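Local coordinates for putative cell invasion protein with MAC/Perforin domain (Bacteroides thetaiotaomicron VPI-5482, PDB 3KK7) that is a member of the membrane-attack complex/perforin family from a gut symbiont, with a putative role in cell invasion and a function not yet established, at residues D194-Y197 and E203-Q206; G209-T214 and Q357-T362. One frame throughout, in Å; residues are numbered along the deposited sequence.

Contact 1: D194-Y197 and E203-Q206; sequences DALY and ELMQ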
loop_
_atom_site.group_PDB
_atom_site.type_symbol
_atom_site.label_atom_id
_atom_site.label_comp_id
_atom_site.label_asym_id
_atom_site.label_seq_id
_atom_site.Cartn_x
_atom_site.Cartn_y
_atom_site.Cartn_z
ATOM N N ASP A 194 7.304 -13.561 2.174
ATOM C CA ASP A 194 8.566 -13.240 2.823
ATOM C C ASP A 194 8.605 -11.812 3.352
ATOM O O ASP A 194 9.001 -11.594 4.483
ATOM C CB ASP A 194 9.748 -13.437 1.873
ATOM C CG ASP A 194 11.090 -13.139 2.540
ATOM O OD1 ASP A 194 11.572 -13.993 3.304
ATOM O OD2 ASP A 194 11.662 -12.055 2.300
ATOM N N ALA A 195 8.212 -10.853 2.523
ATOM C CA ALA A 195 8.303 -9.432 2.882
ATOM C C ALA A 195 7.318 -9.124 3.985
ATOM O O ALA A 195 7.605 -8.339 4.886
ATOM C CB ALA A 195 8.065 -8.568 1.687
ATOM N N LEU A 196 6.188 -9.819 3.955
ATOM C CA LEU A 196 5.120 -9.640 4.940
ATOM C C LEU A 196 5.579 -9.990 6.348
ATOM O O LEU A 196 5.269 -9.271 7.283
ATOM C CB LEU A 196 3.913 -10.507 4.563
ATOM C CG LEU A 196 2.509 -10.073 4.994
ATOM C CD1 LEU A 196 2.139 -8.696 4.379
ATOM C CD2 LEU A 196 1.476 -11.172 4.593
ATOM N N TYR A 197 6.303 -11.093 6.491
ATOM C CA TYR A 197 6.772 -11.522 7.801
ATOM C C TYR A 197 8.227 -11.216 8.139
ATOM O O TYR A 197 8.583 -11.288 9.301
ATOM C CB TYR A 197 6.502 -13.021 8.016
ATOM C CG TYR A 197 5.062 -13.275 8.356
ATOM C CD1 TYR A 197 4.596 -13.053 9.640
ATOM C CD2 TYR A 197 4.154 -13.670 7.384
ATOM C CE1 TYR A 197 3.268 -13.227 9.953
ATOM C CE2 TYR A 197 2.825 -13.860 7.692
ATOM C CZ TYR A 197 2.385 -13.634 8.980
ATOM O OH TYR A 197 1.061 -13.821 9.314
ATOM N N GLU A 203 9.155 -1.193 4.928
ATOM C CA GLU A 203 10.127 -1.796 4.001
ATOM C C GLU A 203 9.445 -2.508 2.822
ATOM O O GLU A 203 9.873 -2.385 1.667
ATOM C CB GLU A 203 11.058 -2.752 4.767
ATOM C CG GLU A 203 12.280 -2.043 5.437
ATOM C CD GLU A 203 12.913 -2.808 6.620
ATOM O OE1 GLU A 203 12.494 -3.951 6.930
ATOM O OE2 GLU A 203 13.838 -2.243 7.256
ATOM N N LEU A 204 8.366 -3.230 3.123
ATOM C CA LEU A 204 7.594 -3.926 2.122
ATOM C C LEU A 204 7.048 -2.908 1.125
ATOM O O LEU A 204 7.115 -3.133 -0.083
ATOM C CB LEU A 204 6.473 -4.748 2.793
ATOM C CG LEU A 204 5.558 -5.699 1.975
ATOM C CD1 LEU A 204 4.753 -6.626 2.906
ATOM C CD2 LEU A 204 4.626 -4.931 1.017
HETATM N N MSE A 205 6.553 -1.770 1.593
HETATM C CA MSE A 205 6.007 -0.784 0.634
HETATM C C MSE A 205 7.100 -0.120 -0.181
HETATM O O MSE A 205 6.879 0.252 -1.326
HETATM C CB MSE A 205 5.104 0.256 1.293
HETATM C CG MSE A 205 3.851 -0.362 1.843
HETATM SE SE MSE A 205 2.849 0.735 3.107
HETATM C CE MSE A 205 2.068 2.037 1.838
ATOM N N GLN A 206 8.279 0.017 0.394
ATOM C CA GLN A 206 9.398 0.610 -0.350
ATOM C C GLN A 206 9.792 -0.263 -1.530
ATOM O O GLN A 206 10.087 0.217 -2.609
ATOM C CB GLN A 206 10.620 0.738 0.524
ATOM C CG GLN A 206 10.501 1.718 1.612
ATOM C CD GLN A 206 11.668 1.629 2.616
ATOM O OE1 GLN A 206 11.766 2.487 3.507
ATOM N NE2 GLN A 206 12.545 0.600 2.490
#
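Leu204 reaches from helix 201-208 across to helix 190-198 and overlaps Ala195 and Leu196, its branched end lying against the backbone between them. Its CG meets the methyl of Ala195, with CG 3.8 Å from Ala195 CB. From there the CD1 branch runs on: it packs 3.6 Å from Leu196 CD1 and stands 3.7 Å from Ala195 C, touching the helix backbone itself. The small Ala195 side chain is consistent with so close an approach, and it fits the close spacing of the helices here, where the CA atoms of Ala195 and Leu204 are 5.6 Å apart. Leu204 holds CG anti to its own backbone N (chi1 -175°), which extends the side chain toward its partner. Leu196 starts out away from helix 201-208, but its CD1 comes back beside Leu204, and the two leucine side chains run alongside each other in the same direction. The contact is purely apolar and buried. The two helices follow one another in the chain through a short connection and pack as a helical pair inside the MACPF region; Leu196 also touches Phe355 of helix 353-363, while helix 201-208 leads on into strand 211-218.

Contact 2: G209-T214 and Q357-T362; sequences GEFVLT and QRYNDT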
loop_
_atom_site.group_PDB
_atom_site.type_symbol
_atom_site.label_atom_id
_atom_site.label_comp_id
_atom_site.label_asym_id
_atom_site.label_seq_id
_atom_site.Cartn_x
_atom_site.Cartn_y
_atom_site.Cartn_z
ATOM N N GLY A 209 5.867 -1.143 -3.577
ATOM C CA GLY A 209 4.875 -0.115 -3.869
ATOM C C GLY A 209 3.651 -0.282 -2.968
ATOM O O GLY A 209 3.672 -1.064 -2.010
ATOM N N GLU A 210 2.570 0.422 -3.295
ATOM C CA GLU A 210 1.434 0.537 -2.400
ATOM C C GLU A 210 0.185 -0.211 -2.830
ATOM O O GLU A 210 -0.710 -0.420 -2.021
ATOM C CB GLU A 210 1.093 2.018 -2.192
ATOM C CG GLU A 210 2.318 2.937 -1.838
ATOM C CD GLU A 210 2.898 3.602 -3.072
ATOM O OE1 GLU A 210 2.881 2.946 -4.118
ATOM O OE2 GLU A 210 3.330 4.773 -3.036
ATOM N N PHE A 211 0.119 -0.639 -4.084
ATOM C CA PHE A 211 -1.120 -1.188 -4.616
ATOM C C PHE A 211 -0.926 -2.435 -5.453
ATOM O O PHE A 211 0.187 -2.737 -5.909
ATOM C CB PHE A 211 -1.823 -0.131 -5.444
ATOM C CG PHE A 211 -2.254 1.061 -4.642
ATOM C CD1 PHE A 211 -3.403 1.008 -3.882
ATOM C CD2 PHE A 211 -1.515 2.235 -4.662
ATOM C CE1 PHE A 211 -3.797 2.094 -3.128
ATOM C CE2 PHE A 211 -1.912 3.329 -3.916
ATOM C CZ PHE A 211 -3.048 3.256 -3.148
ATOM N N VAL A 212 -2.026 -3.173 -5.632
ATOM C CA VAL A 212 -2.012 -4.375 -6.480
ATOM C C VAL A 212 -2.838 -4.138 -7.738
ATOM O O VAL A 212 -3.969 -3.652 -7.675
ATOM C CB VAL A 212 -2.512 -5.605 -5.731
ATOM C CG1 VAL A 212 -2.328 -6.830 -6.574
ATOM C CG2 VAL A 212 -1.772 -5.749 -4.443
ATOM N N LEU A 213 -2.257 -4.474 -8.884
ATOM C CA LEU A 213 -2.947 -4.323 -10.176
ATOM C C LEU A 213 -4.085 -5.364 -10.352
ATOM O O LEU A 213 -3.814 -6.542 -10.456
ATOM C CB LEU A 213 -1.931 -4.451 -11.339
ATOM C CG LEU A 213 -0.980 -3.253 -11.495
ATOM C CD1 LEU A 213 0.349 -3.644 -12.170
ATOM C CD2 LEU A 213 -1.640 -2.070 -12.247
ATOM N N THR A 214 -5.330 -4.898 -10.407
ATOM C CA THR A 214 -6.508 -5.717 -10.664
ATOM C C THR A 214 -7.221 -5.380 -11.978
ATOM O O THR A 214 -8.002 -6.216 -12.488
ATOM C CB THR A 214 -7.570 -5.552 -9.549
ATOM O OG1 THR A 214 -8.022 -4.191 -9.518
ATOM C CG2 THR A 214 -7.030 -5.943 -8.180
ATOM N N GLN A 357 -4.240 -3.009 9.030
ATOM C CA GLN A 357 -4.305 -1.705 9.664
ATOM C C GLN A 357 -3.002 -0.912 9.506
ATOM O O GLN A 357 -3.021 0.275 9.188
ATOM C CB GLN A 357 -4.652 -1.896 11.141
ATOM C CG GLN A 357 -5.014 -0.622 11.935
ATOM C CD GLN A 357 -6.107 0.171 11.263
ATOM O OE1 GLN A 357 -6.978 -0.404 10.592
ATOM N NE2 GLN A 357 -6.069 1.504 11.417
ATOM N N ARG A 358 -1.864 -1.572 9.686
ATOM C CA ARG A 358 -0.568 -0.908 9.561
ATOM C C ARG A 358 -0.285 -0.394 8.147
ATOM O O ARG A 358 0.268 0.690 8.005
ATOM C CB ARG A 358 0.566 -1.816 10.045
ATOM C CG ARG A 358 1.903 -1.116 10.088
ATOM C CD ARG A 358 2.927 -1.786 10.971
ATOM N NE ARG A 358 2.553 -1.659 12.377
ATOM C CZ ARG A 358 2.724 -0.572 13.127
ATOM N NH1 ARG A 358 3.300 0.499 12.633
ATOM N NH2 ARG A 358 2.323 -0.565 14.399
ATOM N N TYR A 359 -0.632 -1.199 7.133
ATOM C CA TYR A 359 -0.589 -0.792 5.754
ATOM C C TYR A 359 -1.398 0.491 5.591
ATOM O O TYR A 359 -0.900 1.504 5.080
ATOM C CB TYR A 359 -1.153 -1.877 4.795
ATOM C CG TYR A 359 -1.491 -1.296 3.421
ATOM C CD1 TYR A 359 -0.503 -1.082 2.471
ATOM C CD2 TYR A 359 -2.776 -0.893 3.108
ATOM C CE1 TYR A 359 -0.798 -0.500 1.230
ATOM C CE2 TYR A 359 -3.074 -0.333 1.884
ATOM C CZ TYR A 359 -2.077 -0.124 0.948
ATOM O OH TYR A 359 -2.387 0.454 -0.292
ATOM N N ASN A 360 -2.643 0.447 6.031
ATOM C CA ASN A 360 -3.515 1.619 5.933
ATOM C C ASN A 360 -2.994 2.836 6.685
ATOM O O ASN A 360 -2.964 3.965 6.154
ATOM C CB ASN A 360 -4.945 1.275 6.374
ATOM C CG ASN A 360 -5.700 0.539 5.293
ATOM O OD1 ASN A 360 -5.948 1.119 4.245
ATOM N ND2 ASN A 360 -6.029 -0.733 5.509
ATOM N N ASP A 361 -2.555 2.603 7.898
ATOM C CA ASP A 361 -2.083 3.699 8.713
ATOM C C ASP A 361 -0.776 4.279 8.124
ATOM O O ASP A 361 -0.498 5.489 8.231
ATOM C CB ASP A 361 -1.855 3.215 10.163
ATOM C CG ASP A 361 -3.128 3.151 11.004
ATOM O OD1 ASP A 361 -4.177 3.742 10.644
ATOM O OD2 ASP A 361 -3.038 2.527 12.088
ATOM N N THR A 362 0.032 3.428 7.497
ATOM C CA THR A 362 1.323 3.884 7.006
ATOM C C THR A 362 1.065 4.668 5.735
ATOM O O THR A 362 1.624 5.743 5.533
ATOM C CB THR A 362 2.269 2.719 6.777
ATOM O OG1 THR A 362 2.455 1.998 8.006
ATOM C CG2 THR A 362 3.604 3.194 6.247
#
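A classic beta bulge, in which the backbones of Glu210 and Phe211 both pair with Tyr60, opens strand 211-218, and helix 353-363 meets the strand here through Tyr359. The phenol OH of Tyr359 donates a hydrogen bond of 2.6 Å to Glu210 O. The hydroxyl lies somewhat off the line of the carbonyl, tilted 24° from its plane. The carbonyl oxygen of Glu210 meets the rim of the ring close to its plane, with Glu210 O 3.3 Å from Tyr359 CZ. The same hydroxyl also sits over one face of the Phe211 ring, with OH 3.6 Å from Phe211 CE1, and the two aromatic side chains cross at about a right angle. With chi1 at 163°, CG of Tyr359 is anti to the backbone N, and the phenol extends from the helix to the bulge. Strand 211-218 belongs to the large antiparallel sheet of the MACPF fold, paired with strands 58-60 and 343-345 among others, so the tyrosine ties the helix to the start of a strand remote in sequence. Replacing Tyr359 with a phenylalanine would probably leave the buried Glu210 O without this donor and uncover part of the Phe211 face. The Glu210 carboxylate turns elsewhere, accepting from the backbone N of Val62 and Glu63. Within the helix, Thr362 OG1 bonds to Arg358 O at 2.5 Å, on the opposite face of that carbonyl from Thr362 N.

Both contacts are buried, contact 2 close to the centre of the chain and the centre of contact 1 about 10 Å from the centre of the chain. Contact 1 joins neighbouring helices by aliphatic packing alone, whereas contact 2 brings together segments 143 residues apart at their closest ends and turns on one polar bond with an aromatic face beside it. They share no segment, yet they touch through selenomethionine Met205 of 203-206: its SE packs 3.9 Å from Tyr359 CD1, and its CE 3.8 Å from Glu210 CG. Helix 201-208 therefore turns one side to helix 190-198 and another to both segments of contact 2, before the chain passes into strand 211-218.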